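Local coordinates for chlorella virus DNA ligase-adenylate (Chlorella virus, PDB 1FVI), which probably seals nicks in DNA by ATP-dependent ligation, passing through an enzyme-adenylate intermediate in which AMP is linked covalently to the protein, at residues I14-I27 against L136-Y150. The protein carries 1 engineered substitution. Sequence-based numbering, arbitrary orientation.
With AMP (adenosine monophosphate), chain C.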
loop_
_atom_site.group_PDB
_atom_site.type_symbol
_atom_site.label_atom_id
_atom_site.label_comp_id
_atom_site.label_asym_id
_atom_site.label_seq_id
_atom_site.Cartn_x
_atom_site.Cartn_y
_atom_site.Cartn_z
ATOM N N ILE A 14 -10.641 6.531 -15.225
ATOM C CA ILE A 14 -9.951 7.537 -14.428
ATOM C C ILE A 14 -10.578 8.923 -14.579
ATOM O O ILE A 14 -10.479 9.756 -13.676
ATOM C CB ILE A 14 -8.429 7.600 -14.755
ATOM C CG1 ILE A 14 -7.696 8.313 -13.625
ATOM C CG2 ILE A 14 -8.172 8.342 -16.077
ATOM C CD1 ILE A 14 -6.202 8.352 -13.808
ATOM N N GLU A 15 -11.259 9.165 -15.696
ATOM C CA GLU A 15 -11.887 10.459 -15.891
ATOM C C GLU A 15 -13.137 10.623 -15.010
ATOM O O GLU A 15 -13.688 11.722 -14.912
ATOM C CB GLU A 15 -12.185 10.702 -17.365
ATOM C CG GLU A 15 -10.941 10.612 -18.241
ATOM C CD GLU A 15 -11.053 11.394 -19.550
ATOM O OE1 GLU A 15 -12.114 12.013 -19.814
ATOM O OE2 GLU A 15 -10.059 11.401 -20.314
ATOM N N ASP A 16 -13.523 9.546 -14.318
ATOM C CA ASP A 16 -14.680 9.569 -13.418
ATOM C C ASP A 16 -14.367 10.188 -12.058
ATOM O O ASP A 16 -15.282 10.592 -11.337
ATOM C CB ASP A 16 -15.220 8.151 -13.167
ATOM C CG ASP A 16 -16.159 7.655 -14.271
ATOM O OD1 ASP A 16 -16.831 8.477 -14.932
ATOM O OD2 ASP A 16 -16.249 6.423 -14.454
ATOM N N VAL A 17 -13.079 10.276 -11.718
ATOM C CA VAL A 17 -12.642 10.796 -10.417
ATOM C C VAL A 17 -12.969 12.257 -10.192
ATOM O O VAL A 17 -12.663 13.092 -11.026
ATOM C CB VAL A 17 -11.124 10.586 -10.205
ATOM C CG1 VAL A 17 -10.668 11.194 -8.893
ATOM C CG2 VAL A 17 -10.797 9.107 -10.188
ATOM N N GLN A 18 -13.653 12.547 -9.087
ATOM C CA GLN A 18 -13.988 13.922 -8.720
ATOM C C GLN A 18 -12.666 14.396 -8.139
ATOM O O GLN A 18 -12.252 13.967 -7.053
ATOM C CB GLN A 18 -15.125 13.907 -7.712
ATOM C CG GLN A 18 -16.399 13.290 -8.295
ATOM C CD GLN A 18 -16.893 14.027 -9.546
ATOM O OE1 GLN A 18 -17.270 13.403 -10.538
ATOM N NE2 GLN A 18 -16.882 15.359 -9.502
ATOM N N PHE A 19 -12.038 15.339 -8.833
ATOM C CA PHE A 19 -10.692 15.718 -8.469
ATOM C C PHE A 19 -10.101 16.155 -7.186
ATOM O O PHE A 19 -9.014 15.667 -6.856
ATOM C CB PHE A 19 -9.883 16.193 -9.634
ATOM C CG PHE A 19 -9.106 15.097 -10.185
ATOM C CD1 PHE A 19 -9.428 14.550 -11.414
ATOM C CD2 PHE A 19 -8.175 14.451 -9.361
ATOM C CE1 PHE A 19 -8.848 13.359 -11.809
ATOM C CE2 PHE A 19 -7.596 13.279 -9.739
ATOM C CZ PHE A 19 -7.931 12.722 -10.965
ATOM N N PRO A 20 -10.630 17.192 -6.551
ATOM C CA PRO A 20 -9.884 17.385 -5.306
ATOM C C PRO A 20 -10.254 16.103 -4.514
ATOM O O PRO A 20 -11.397 15.956 -4.082
ATOM C CB PRO A 20 -10.527 18.642 -4.734
ATOM C CG PRO A 20 -10.844 19.425 -5.985
ATOM C CD PRO A 20 -11.419 18.378 -6.915
ATOM N N CYS A 21 -9.353 15.111 -4.531
ATOM C CA CYS A 21 -9.557 13.832 -3.838
ATOM C C CYS A 21 -8.361 13.457 -2.949
ATOM O O CYS A 21 -7.263 13.977 -3.126
ATOM C CB CYS A 21 -9.873 12.693 -4.839
ATOM S SG CYS A 21 -8.467 12.050 -5.825
ATOM N N LEU A 22 -8.624 12.601 -1.962
ATOM C CA LEU A 22 -7.628 12.124 -1.010
ATOM C C LEU A 22 -7.237 10.661 -1.235
ATOM O O LEU A 22 -8.030 9.748 -1.018
ATOM C CB LEU A 22 -8.146 12.335 0.417
ATOM C CG LEU A 22 -8.386 13.813 0.765
ATOM C CD1 LEU A 22 -9.078 13.947 2.125
ATOM C CD2 LEU A 22 -7.055 14.556 0.769
ATOM N N ALA A 23 -5.977 10.432 -1.591
ATOM C CA ALA A 23 -5.532 9.074 -1.888
ATOM C C ALA A 23 -4.589 8.407 -0.899
ATOM O O ALA A 23 -3.843 9.067 -0.185
ATOM C CB ALA A 23 -4.926 9.030 -3.302
ATOM N N THR A 24 -4.659 7.080 -0.851
ATOM C CA THR A 24 -3.795 6.278 0.002
ATOM C C THR A 24 -3.433 5.039 -0.816
ATOM O O THR A 24 -4.009 4.808 -1.885
ATOM C CB THR A 24 -4.468 5.863 1.356
ATOM O OG1 THR A 24 -5.743 5.260 1.109
ATOM C CG2 THR A 24 -4.608 7.073 2.309
ATOM N N PRO A 25 -2.416 4.276 -0.373
ATOM C CA PRO A 25 -2.009 3.075 -1.104
ATOM C C PRO A 25 -2.897 1.870 -0.863
ATOM O O PRO A 25 -3.361 1.636 0.256
ATOM C CB PRO A 25 -0.599 2.829 -0.590
ATOM C CG PRO A 25 -0.684 3.286 0.817
ATOM C CD PRO A 25 -1.453 4.582 0.699
ATOM N N LYS A 26 -3.170 1.133 -1.935
ATOM C CA LYS A 26 -3.976 -0.074 -1.834
ATOM C C LYS A 26 -3.078 -1.156 -1.195
ATOM O O LYS A 26 -2.107 -1.624 -1.795
ATOM C CB LYS A 26 -4.466 -0.505 -3.221
ATOM C CG LYS A 26 -5.553 -1.590 -3.256
ATOM C CD LYS A 26 -5.995 -1.806 -4.698
ATOM C CE LYS A 26 -7.252 -2.674 -4.843
ATOM N NZ LYS A 26 -7.099 -4.090 -4.373
ATOM N N ILE A 27 -3.377 -1.494 0.055
ATOM C CA ILE A 27 -2.614 -2.496 0.789
ATOM C C ILE A 27 -3.166 -3.927 0.633
ATOM O O ILE A 27 -4.391 -4.174 0.693
ATOM C CB ILE A 27 -2.548 -2.132 2.313
ATOM C CG1 ILE A 27 -1.929 -0.754 2.496
ATOM C CG2 ILE A 27 -1.765 -3.182 3.106
ATOM C CD1 ILE A 27 -2.436 -0.044 3.708
ATOM N N LEU A 136 -1.841 6.042 7.951
ATOM C CA LEU A 136 -2.021 6.258 6.529
ATOM C C LEU A 136 -2.743 7.575 6.325
ATOM O O LEU A 136 -3.966 7.614 6.256
ATOM C CB LEU A 136 -2.846 5.138 5.900
ATOM C CG LEU A 136 -2.185 3.945 5.202
ATOM C CD1 LEU A 136 -3.176 3.413 4.172
ATOM C CD2 LEU A 136 -0.882 4.341 4.509
ATOM N N ILE A 137 -1.982 8.663 6.322
ATOM C CA ILE A 137 -2.535 9.995 6.097
ATOM C C ILE A 137 -2.630 10.170 4.564
ATOM O O ILE A 137 -1.654 9.930 3.840
ATOM C CB ILE A 137 -1.637 11.028 6.774
ATOM C CG1 ILE A 137 -1.693 10.777 8.293
ATOM C CG2 ILE A 137 -2.055 12.449 6.378
ATOM C CD1 ILE A 137 -0.616 11.445 9.095
ATOM N N PRO A 138 -3.819 10.535 4.043
ATOM C CA PRO A 138 -3.974 10.695 2.592
ATOM C C PRO A 138 -3.233 11.835 1.914
ATOM O O PRO A 138 -2.848 12.820 2.546
ATOM C CB PRO A 138 -5.480 10.831 2.422
ATOM C CG PRO A 138 -5.869 11.583 3.683
ATOM C CD PRO A 138 -5.068 10.871 4.750
ATOM N N VAL A 139 -3.042 11.663 0.609
ATOM C CA VAL A 139 -2.378 12.632 -0.249
ATOM C C VAL A 139 -3.487 13.341 -1.009
ATOM O O VAL A 139 -4.430 12.697 -1.434
ATOM C CB VAL A 139 -1.496 11.915 -1.306
ATOM C CG1 VAL A 139 -0.964 12.914 -2.319
ATOM C CG2 VAL A 139 -0.352 11.193 -0.635
ATOM N N GLU A 140 -3.398 14.659 -1.143
ATOM C CA GLU A 140 -4.393 15.401 -1.904
ATOM C C GLU A 140 -3.926 15.416 -3.361
ATOM O O GLU A 140 -2.833 15.876 -3.662
ATOM C CB GLU A 140 -4.549 16.829 -1.382
ATOM C CG GLU A 140 -5.573 17.660 -2.163
ATOM C CD GLU A 140 -5.774 19.061 -1.587
ATOM O OE1 GLU A 140 -6.943 19.519 -1.524
ATOM O OE2 GLU A 140 -4.767 19.698 -1.196
ATOM N N ILE A 141 -4.737 14.823 -4.236
ATOM C CA ILE A 141 -4.453 14.734 -5.666
ATOM C C ILE A 141 -5.405 15.734 -6.338
ATOM O O ILE A 141 -6.599 15.769 -6.020
ATOM C CB ILE A 141 -4.720 13.280 -6.191
ATOM C CG1 ILE A 141 -3.874 12.258 -5.418
ATOM C CG2 ILE A 141 -4.515 13.189 -7.697
ATOM C CD1 ILE A 141 -2.383 12.402 -5.600
ATOM N N ASN A 142 -4.888 16.512 -7.289
ATOM C CA ASN A 142 -5.684 17.531 -7.956
ATOM C C ASN A 142 -6.082 17.266 -9.385
ATOM O O ASN A 142 -7.015 17.895 -9.889
ATOM C CB ASN A 142 -4.955 18.865 -7.896
ATOM C CG ASN A 142 -4.820 19.391 -6.489
ATOM O OD1 ASN A 142 -5.761 19.334 -5.690
ATOM N ND2 ASN A 142 -3.652 19.912 -6.177
ATOM N N ASN A 143 -5.354 16.375 -10.052
ATOM C CA ASN A 143 -5.626 16.060 -11.458
ATOM C C ASN A 143 -5.206 14.630 -11.842
ATOM O O ASN A 143 -4.580 13.910 -11.045
ATOM C CB ASN A 143 -4.966 17.105 -12.396
ATOM C CG ASN A 143 -3.461 17.264 -12.155
ATOM O OD1 ASN A 143 -2.990 18.322 -11.720
ATOM N ND2 ASN A 143 -2.712 16.213 -12.425
ATOM N N ILE A 144 -5.572 14.224 -13.060
ATOM C CA ILE A 144 -5.261 12.884 -13.573
ATOM C C ILE A 144 -3.755 12.550 -13.610
ATOM O O ILE A 144 -3.353 11.442 -13.270
ATOM C CB ILE A 144 -5.921 12.675 -14.968
ATOM C CG1 ILE A 144 -7.441 12.595 -14.792
ATOM C CG2 ILE A 144 -5.325 11.442 -15.683
ATOM C CD1 ILE A 144 -8.211 12.522 -16.054
ATOM N N THR A 145 -2.937 13.516 -14.005
ATOM C CA THR A 145 -1.492 13.332 -14.057
ATOM C C THR A 145 -0.988 13.010 -12.661
ATOM O O THR A 145 -0.179 12.097 -12.481
ATOM C CB THR A 145 -0.812 14.609 -14.537
ATOM O OG1 THR A 145 -1.515 15.103 -15.681
ATOM C CG2 THR A 145 0.648 14.346 -14.899
ATOM N N GLU A 146 -1.486 13.752 -11.677
ATOM C CA GLU A 146 -1.111 13.522 -10.290
ATOM C C GLU A 146 -1.558 12.149 -9.785
ATOM O O GLU A 146 -0.826 11.493 -9.031
ATOM C CB GLU A 146 -1.642 14.635 -9.397
ATOM C CG GLU A 146 -0.770 15.898 -9.431
ATOM C CD GLU A 146 -1.195 16.955 -8.421
ATOM O OE1 GLU A 146 -2.036 16.667 -7.553
ATOM O OE2 GLU A 146 -0.694 18.090 -8.501
ATOM N N LEU A 147 -2.739 11.706 -10.222
ATOM C CA LEU A 147 -3.276 10.393 -9.842
ATOM C C LEU A 147 -2.381 9.258 -10.368
ATOM O O LEU A 147 -2.001 8.354 -9.624
ATOM C CB LEU A 147 -4.705 10.210 -10.383
ATOM C CG LEU A 147 -5.810 9.786 -9.401
ATOM C CD1 LEU A 147 -6.962 9.140 -10.154
ATOM C CD2 LEU A 147 -5.278 8.836 -8.365
ATOM N N LEU A 148 -2.072 9.293 -11.662
ATOM C CA LEU A 148 -1.197 8.290 -12.271
ATOM C C LEU A 148 0.226 8.288 -11.671
ATOM O O LEU A 148 0.797 7.222 -11.425
ATOM C CB LEU A 148 -1.145 8.519 -13.776
ATOM C CG LEU A 148 -2.512 8.221 -14.378
ATOM C CD1 LEU A 148 -2.582 8.742 -15.780
ATOM C CD2 LEU A 148 -2.780 6.731 -14.312
ATOM N N GLN A 149 0.796 9.474 -11.443
ATOM C CA GLN A 149 2.127 9.567 -10.850
ATOM C C GLN A 149 2.065 8.916 -9.478
ATOM O O GLN A 149 3.007 8.236 -9.059
ATOM C CB GLN A 149 2.579 11.021 -10.719
ATOM C CG GLN A 149 2.667 11.764 -12.052
ATOM C CD GLN A 149 3.138 13.211 -11.915
ATOM O OE1 GLN A 149 4.277 13.530 -12.245
ATOM N NE2 GLN A 149 2.255 14.092 -11.451
ATOM N N TYR A 150 0.927 9.094 -8.803
ATOM C CA TYR A 150 0.724 8.513 -7.483
ATOM C C TYR A 150 0.697 6.973 -7.518
ATOM O O TYR A 150 1.290 6.316 -6.642
ATOM C CB TYR A 150 -0.555 9.077 -6.844
ATOM C CG TYR A 150 -0.730 8.609 -5.428
ATOM C CD1 TYR A 150 0.155 9.030 -4.427
ATOM C CD2 TYR A 150 -1.732 7.696 -5.088
ATOM C CE1 TYR A 150 0.054 8.550 -3.137
ATOM C CE2 TYR A 150 -1.840 7.207 -3.784
ATOM C CZ TYR A 150 -0.937 7.636 -2.823
ATOM O OH TYR A 150 -0.955 7.122 -1.560
HETATM P P AMP C . -8.233 -4.969 -4.039
HETATM O O1P AMP C . -9.252 -5.205 -5.059
HETATM O O3P AMP C . -7.930 -6.468 -3.622
HETATM O "O5'" AMP C . -8.865 -4.416 -2.790
HETATM C "C5'" AMP C . -8.040 -4.248 -1.536
HETATM C "C4'" AMP C . -8.858 -4.380 -0.270
HETATM O "O4'" AMP C . -8.071 -3.798 0.774
HETATM C "C3'" AMP C . -10.195 -3.603 -0.303
HETATM O "O3'" AMP C . -11.280 -4.272 0.339
HETATM C "C2'" AMP C . -9.923 -2.356 0.467
HETATM O "O2'" AMP C . -11.104 -1.922 1.132
HETATM C "C1'" AMP C . -8.741 -2.720 1.383
HETATM N N9 AMP C . -7.813 -1.612 1.496
HETATM C C8 AMP C . -6.454 -1.716 1.300
HETATM N N7 AMP C . -5.878 -0.559 1.463
HETATM C C5 AMP C . -6.868 0.360 1.780
HETATM C C6 AMP C . -6.857 1.735 2.061
HETATM N N6 AMP C . -5.722 2.472 2.062
HETATM N N1 AMP C . -8.048 2.298 2.331
HETATM C C2 AMP C . -9.146 1.576 2.325
HETATM N N3 AMP C . -9.306 0.273 2.078
HETATM C C4 AMP C . -8.113 -0.329 1.800
#
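Ile27 and Leu136 meet through their CD1 methyls, 3.6 Å apart, beside the adenine in the nucleotidyltransferase fold of ATP-dependent ligases, a worked example of how the chain flanking an antiparallel β-pair lines a covalent nucleotide site. Leu136 CD1 also lies 3.4 Å from AMP N6, an amino group that donates hydrogen bonds to Thr24 OG1 and Pro25 O. Ile27 N donates an almost straight hydrogen bond (167°) to AMP N7, while Lys26 NZ is joined covalently to AMP P, the lysyl-AMP phosphoramidate.

Behind this shell, strand 21-25 pairs with the sheet-edge strand 139-141. Cys21 with Ile141 and Ala23 with Val139 each exchange two backbone hydrogen bonds, Ala23 N to Val139 O being the shortest at 2.7 Å. Tyr150, its CG swung anti to the backbone N (chi1 -174°), brings CE2 to 3.6 Å from Ala23 CB and meets Thr24 O at the ring edge, in plane.

Farther from the nucleotide, Phe19 lays one ring face over the Asn143-Ile144 peptide, with Val17 CG1 on the opposite face. Ile144 crosses the Phe19 side chain at about a right angle, with Ile144 CG1 3.4 Å from Phe19 CE1. Beyond it, Ile14 CD1 sits against helix 144-156, 3.7 Å from both Ile144 CG2 and Leu148 CG.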